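Local coordinates for YfdX protein (PDB 6A02) that has no firmly assigned biochemical activity but is implicated in the antibiotic stress response and virulence of Salmonella Typhi, at residues A24-F36 against Y155-I169. Sequence-based numbering, arbitrary orientation. Where two conformers were deposited one is given.
Sequences AMRDIGMSRFELF and YYQAGLLLKSAQDGI
Arg32 and Leu162 push from opposite helices into each other's packing as knobs into holes, and Leu35 does the same one turn on; helices 24-36 and 155-167 run antiparallel at 150°, their axes 9.2 Å apart at closest approach. With CG anti to the backbone N (chi1 179°) and the chain extended to NE, Arg32 lies across the Gly159 backbone: its CD sits 3.4 Å from Gly159 O, which lies at the guanidinium edge. The guanidinium is sandwiched, with Lys163 CD 3.9 Å above the centre of one face and Phe36 CE2 over the rim of the other. The like-charged Lys163 NZ is 4.5 Å from Arg32 NH1, not in contact with it. A bound sodium ion lies about 3 Å from the Arg32 side chain, and NH1 is hydrogen-bonded to Ile85 O of the second subunit.

Leu162 enters between Ser31, Ile28, Arg32 and Leu35, its CD1 3.5 Å from Ser31 OG, a hydroxyl bonded to Ala43 O. Leu35 divides its branches, CD1 resting on the backbone at Tyr155 O and Gly159 N while CD2 meets the Tyr155 ring obliquely. Phe36 turns the edge at CZ toward CE1 of Tyr156, whose OH is hydrogen-bonded to Glu89 OE2 of the second subunit. At the other end, Met25 curls at chi2 and chi3, bringing CE within 3.9 Å of Ile169 CD1, tip to tip. Gln166 OE1 lies 3.3 Å from Gly29 CA, and one water donates to both this oxygen and Met25 O.

The pair belongs to a helical bundle: helix 136-151 receives Ile28, Ser31 and Ala165, helix 40-54 packs on Leu35, and strand 125-135 touches Met25 and Ile169.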
loop_
_atom_site.group_PDB
_atom_site.type_symbol
_atom_site.label_atom_id
_atom_site.label_comp_id
_atom_site.label_asym_id
_atom_site.label_seq_id
_atom_site.Cartn_x
_atom_site.Cartn_y
_atom_site.Cartn_z
ATOM N N ALA A 24 -16.231 2.890 11.048
ATOM C CA ALA A 24 -17.105 3.064 9.894
ATOM C C ALA A 24 -16.398 2.648 8.612
ATOM O O ALA A 24 -16.991 1.976 7.757
ATOM C CB ALA A 24 -17.572 4.518 9.804
ATOM N N MET A 25 -15.123 3.016 8.467
ATOM C CA MET A 25 -14.396 2.625 7.262
ATOM C C MET A 25 -14.201 1.117 7.208
ATOM O O MET A 25 -14.272 0.516 6.129
ATOM C CB MET A 25 -13.049 3.347 7.199
ATOM C CG MET A 25 -13.155 4.867 7.084
ATOM S SD MET A 25 -14.331 5.424 5.829
ATOM C CE MET A 25 -13.585 4.738 4.356
ATOM N N ARG A 26 -13.950 0.492 8.360
ATOM C CA ARG A 26 -13.870 -0.963 8.417
ATOM C C ARG A 26 -15.197 -1.585 7.990
ATOM O O ARG A 26 -15.230 -2.524 7.179
ATOM C CB ARG A 26 -13.466 -1.357 9.840
ATOM C CG ARG A 26 -13.721 -2.783 10.242
ATOM C CD ARG A 26 -12.978 -3.779 9.400
ATOM N NE ARG A 26 -13.025 -5.095 10.037
ATOM C CZ ARG A 26 -12.659 -6.226 9.443
ATOM N NH1 ARG A 26 -12.234 -6.202 8.193
ATOM N NH2 ARG A 26 -12.732 -7.377 10.101
ATOM N N ASP A 27 -16.312 -1.028 8.477
ATOM C CA ASP A 27 -17.628 -1.545 8.108
ATOM C C ASP A 27 -17.902 -1.374 6.614
ATOM O O ASP A 27 -18.534 -2.239 5.992
ATOM C CB ASP A 27 -18.716 -0.838 8.919
ATOM C CG ASP A 27 -18.712 -1.220 10.387
ATOM O OD1 ASP A 27 -17.992 -2.174 10.768
ATOM O OD2 ASP A 27 -19.452 -0.553 11.146
ATOM N N ILE A 28 -17.450 -0.258 6.030
ATOM C CA ILE A 28 -17.633 -0.000 4.602
ATOM C C ILE A 28 -16.941 -1.074 3.763
ATOM O O ILE A 28 -17.506 -1.584 2.786
ATOM C CB ILE A 28 -17.131 1.421 4.266
ATOM C CG1 ILE A 28 -18.135 2.466 4.744
ATOM C CG2 ILE A 28 -16.861 1.593 2.780
ATOM C CD1 ILE A 28 -17.568 3.865 4.713
ATOM N N GLY A 29 -15.706 -1.430 4.125
ATOM C CA GLY A 29 -15.011 -2.484 3.401
ATOM C C GLY A 29 -15.691 -3.835 3.524
ATOM O O GLY A 29 -15.816 -4.569 2.537
ATOM N N MET A 30 -16.133 -4.184 4.733
ATOM C CA MET A 30 -16.820 -5.459 4.924
ATOM C C MET A 30 -18.137 -5.475 4.162
ATOM O O MET A 30 -18.509 -6.491 3.559
ATOM C CB MET A 30 -17.055 -5.716 6.414
ATOM C CG MET A 30 -15.773 -5.930 7.226
ATOM S SD MET A 30 -16.083 -6.469 8.922
ATOM C CE MET A 30 -17.320 -7.709 8.529
ATOM N N SER A 31 -18.841 -4.342 4.157
ATOM C CA SER A 31 -20.091 -4.248 3.413
ATOM C C SER A 31 -19.862 -4.540 1.941
ATOM O O SER A 31 -20.595 -5.326 1.327
ATOM C CB SER A 31 -20.690 -2.854 3.602
ATOM O OG SER A 31 -21.874 -2.682 2.834
ATOM N N ARG A 32 -18.837 -3.921 1.347
ATOM C CA ARG A 32 -18.584 -4.150 -0.072
ATOM C C ARG A 32 -18.294 -5.618 -0.344
ATOM O O ARG A 32 -18.800 -6.191 -1.314
ATOM C CB ARG A 32 -17.428 -3.278 -0.561
ATOM C CG ARG A 32 -17.100 -3.504 -2.022
ATOM C CD ARG A 32 -16.192 -2.400 -2.546
ATOM N NE ARG A 32 -15.803 -2.611 -3.933
ATOM C CZ ARG A 32 -14.716 -3.284 -4.296
ATOM N NH1 ARG A 32 -13.928 -3.815 -3.373
ATOM N NH2 ARG A 32 -14.425 -3.433 -5.576
ATOM N N PHE A 33 -17.480 -6.247 0.504
ATOM C CA PHE A 33 -17.178 -7.656 0.292
ATOM C C PHE A 33 -18.447 -8.497 0.320
ATOM O O PHE A 33 -18.619 -9.409 -0.506
ATOM C CB PHE A 33 -16.202 -8.163 1.352
ATOM C CG PHE A 33 -15.949 -9.645 1.252
ATOM C CD1 PHE A 33 -15.102 -10.152 0.282
ATOM C CD2 PHE A 33 -16.610 -10.529 2.086
ATOM C CE1 PHE A 33 -14.889 -11.533 0.166
ATOM C CE2 PHE A 33 -16.396 -11.905 1.973
ATOM C CZ PHE A 33 -15.538 -12.400 1.013
ATOM N N GLU A 34 -19.348 -8.207 1.263
ATOM C CA GLU A 34 -20.546 -9.033 1.398
ATOM C C GLU A 34 -21.469 -8.926 0.185
ATOM O O GLU A 34 -22.233 -9.858 -0.082
ATOM C CB GLU A 34 -21.263 -8.736 2.713
ATOM C CG GLU A 34 -20.455 -9.083 3.956
ATOM C CD GLU A 34 -20.147 -10.565 4.100
ATOM O OE1 GLU A 34 -20.633 -11.382 3.289
ATOM O OE2 GLU A 34 -19.407 -10.915 5.046
ATOM N N LEU A 35 -21.419 -7.816 -0.561
ATOM C CA LEU A 35 -22.173 -7.742 -1.813
ATOM C C LEU A 35 -21.742 -8.842 -2.774
ATOM O O LEU A 35 -22.579 -9.568 -3.328
ATOM C CB LEU A 35 -21.988 -6.373 -2.465
ATOM C CG LEU A 35 -22.527 -5.170 -1.699
ATOM C CD1 LEU A 35 -22.093 -3.870 -2.367
ATOM C CD2 LEU A 35 -24.048 -5.249 -1.575
ATOM N N PHE A 36 -20.430 -8.979 -2.982
ATOM C CA PHE A 36 -19.907 -10.013 -3.868
ATOM C C PHE A 36 -20.048 -11.403 -3.270
ATOM O O PHE A 36 -20.053 -12.392 -4.009
ATOM C CB PHE A 36 -18.440 -9.719 -4.192
ATOM C CG PHE A 36 -18.246 -8.468 -4.996
ATOM C CD1 PHE A 36 -18.267 -8.523 -6.381
ATOM C CD2 PHE A 36 -18.058 -7.237 -4.379
ATOM C CE1 PHE A 36 -18.100 -7.372 -7.137
ATOM C CE2 PHE A 36 -17.879 -6.079 -5.133
ATOM C CZ PHE A 36 -17.904 -6.152 -6.516
ATOM N N TYR A 155 -26.798 -3.280 -6.548
ATOM C CA TYR A 155 -25.740 -3.687 -5.628
ATOM C C TYR A 155 -24.357 -3.374 -6.176
ATOM O O TYR A 155 -23.504 -2.871 -5.438
ATOM C CB TYR A 155 -25.878 -5.167 -5.285
ATOM C CG TYR A 155 -27.206 -5.494 -4.653
ATOM C CD1 TYR A 155 -27.542 -4.991 -3.406
ATOM C CD2 TYR A 155 -28.131 -6.292 -5.313
ATOM C CE1 TYR A 155 -28.768 -5.293 -2.823
ATOM C CE2 TYR A 155 -29.350 -6.589 -4.744
ATOM C CZ TYR A 155 -29.660 -6.084 -3.503
ATOM O OH TYR A 155 -30.879 -6.374 -2.917
ATOM N N TYR A 156 -24.106 -3.675 -7.453
ATOM C CA TYR A 156 -22.801 -3.359 -8.026
ATOM C C TYR A 156 -22.505 -1.868 -7.923
ATOM O O TYR A 156 -21.384 -1.461 -7.576
ATOM C CB TYR A 156 -22.740 -3.799 -9.489
ATOM C CG TYR A 156 -21.329 -3.752 -10.022
ATOM C CD1 TYR A 156 -20.437 -4.783 -9.751
ATOM C CD2 TYR A 156 -20.885 -2.681 -10.787
ATOM C CE1 TYR A 156 -19.131 -4.748 -10.223
ATOM C CE2 TYR A 156 -19.575 -2.637 -11.262
ATOM C CZ TYR A 156 -18.713 -3.673 -10.973
ATOM O OH TYR A 156 -17.416 -3.653 -11.440
ATOM N N GLN A 157 -23.505 -1.036 -8.214
ATOM C CA GLN A 157 -23.318 0.405 -8.139
ATOM C C GLN A 157 -23.058 0.851 -6.705
ATOM O O GLN A 157 -22.253 1.758 -6.465
ATOM C CB GLN A 157 -24.549 1.117 -8.706
ATOM C CG GLN A 157 -24.817 0.819 -10.187
ATOM C CD GLN A 157 -25.774 -0.340 -10.417
ATOM O OE1 GLN A 157 -25.719 -1.367 -9.745
ATOM N NE2 GLN A 157 -26.663 -0.174 -11.400
ATOM N N ALA A 158 -23.733 0.226 -5.735
ATOM C CA ALA A 158 -23.414 0.498 -4.336
ATOM C C ALA A 158 -21.963 0.144 -4.023
ATOM O O ALA A 158 -21.270 0.898 -3.325
ATOM C CB ALA A 158 -24.356 -0.285 -3.418
ATOM N N GLY A 159 -21.493 -0.998 -4.534
ATOM C CA GLY A 159 -20.116 -1.397 -4.302
ATOM C C GLY A 159 -19.124 -0.385 -4.831
ATOM O O GLY A 159 -18.088 -0.131 -4.204
ATOM N N LEU A 160 -19.425 0.214 -5.984
ATOM C CA LEU A 160 -18.560 1.257 -6.529
ATOM C C LEU A 160 -18.447 2.444 -5.581
ATOM O O LEU A 160 -17.358 3.012 -5.410
ATOM C CB LEU A 160 -19.101 1.724 -7.874
ATOM C CG LEU A 160 -19.078 0.754 -9.042
ATOM C CD1 LEU A 160 -19.780 1.412 -10.228
ATOM C CD2 LEU A 160 -17.655 0.360 -9.419
ATOM N N LEU A 161 -19.560 2.846 -4.960
ATOM C CA LEU A 161 -19.515 3.975 -4.032
ATOM C C LEU A 161 -18.778 3.616 -2.748
ATOM O O LEU A 161 -18.061 4.452 -2.182
ATOM C CB LEU A 161 -20.928 4.430 -3.694
ATOM C CG LEU A 161 -21.549 5.454 -4.617
ATOM C CD1 LEU A 161 -22.910 5.787 -4.083
ATOM C CD2 LEU A 161 -20.683 6.699 -4.673
ATOM N N LEU A 162 -18.960 2.392 -2.253
ATOM C CA LEU A 162 -18.194 1.960 -1.086
ATOM C C LEU A 162 -16.697 1.950 -1.385
ATOM O O LEU A 162 -15.884 2.368 -0.548
ATOM C CB LEU A 162 -18.676 0.585 -0.624
ATOM C CG LEU A 162 -20.137 0.535 -0.164
ATOM C CD1 LEU A 162 -20.491 -0.901 0.140
ATOM C CD2 LEU A 162 -20.360 1.412 1.055
ATOM N N LYS A 163 -16.314 1.500 -2.585
ATOM C CA LYS A 163 -14.903 1.515 -2.964
ATOM C C LYS A 163 -14.387 2.941 -3.068
ATOM O O LYS A 163 -13.274 3.241 -2.612
ATOM C CB LYS A 163 -14.713 0.769 -4.289
ATOM C CG LYS A 163 -13.239 0.640 -4.725
ATOM C CD LYS A 163 -12.429 -0.089 -3.648
ATOM C CE LYS A 163 -10.984 -0.367 -4.077
ATOM N NZ LYS A 163 -10.276 -1.210 -3.061
ATOM N N SER A 164 -15.189 3.836 -3.653
ATOM C CA SER A 164 -14.813 5.243 -3.732
ATOM C C SER A 164 -14.572 5.832 -2.349
ATOM O O SER A 164 -13.605 6.580 -2.148
ATOM C CB SER A 164 -15.892 6.031 -4.454
ATOM O OG SER A 164 -15.503 7.389 -4.545
ATOM N N ALA A 165 -15.425 5.493 -1.374
ATOM C CA ALA A 165 -15.179 5.962 -0.013
ATOM C C ALA A 165 -13.825 5.486 0.502
ATOM O O ALA A 165 -13.072 6.261 1.112
ATOM C CB ALA A 165 -16.307 5.514 0.920
ATOM N N GLN A 166 -13.489 4.218 0.266
ATOM C CA GLN A 166 -12.198 3.699 0.707
ATOM C C GLN A 166 -11.048 4.384 -0.015
ATOM O O GLN A 166 -9.997 4.652 0.581
ATOM C CB GLN A 166 -12.132 2.199 0.452
ATOM C CG GLN A 166 -13.054 1.397 1.334
ATOM C CD GLN A 166 -12.903 -0.085 1.107
ATOM O OE1 GLN A 166 -12.511 -0.825 2.009
ATOM N NE2 GLN A 166 -13.197 -0.529 -0.115
ATOM N N ASP A 167 -11.212 4.636 -1.312
ATOM C CA ASP A 167 -10.154 5.282 -2.078
ATOM C C ASP A 167 -9.947 6.724 -1.652
ATOM O O ASP A 167 -8.910 7.314 -1.991
ATOM C CB ASP A 167 -10.478 5.246 -3.570
ATOM C CG ASP A 167 -10.360 3.866 -4.160
ATOM O OD1 ASP A 167 -9.697 3.011 -3.544
ATOM O OD2 ASP A 167 -10.921 3.657 -5.254
ATOM N N GLY A 168 -10.909 7.303 -0.927
ATOM C CA GLY A 168 -10.781 8.647 -0.403
ATOM C C GLY A 168 -9.949 8.760 0.853
ATOM O O GLY A 168 -9.668 9.879 1.294
ATOM N N ILE A 169 -9.552 7.633 1.442
ATOM C CA ILE A 169 -8.620 7.669 2.565
ATOM C C ILE A 169 -7.280 8.195 2.073
ATOM O O ILE A 169 -6.723 7.690 1.089
ATOM C CB ILE A 169 -8.439 6.264 3.155
ATOM C CG1 ILE A 169 -9.754 5.728 3.727
ATOM C CG2 ILE A 169 -7.347 6.284 4.201
ATOM C CD1 ILE A 169 -9.698 4.261 4.060
HETATM O O HOH W 1 -11.982 0.302 4.539
#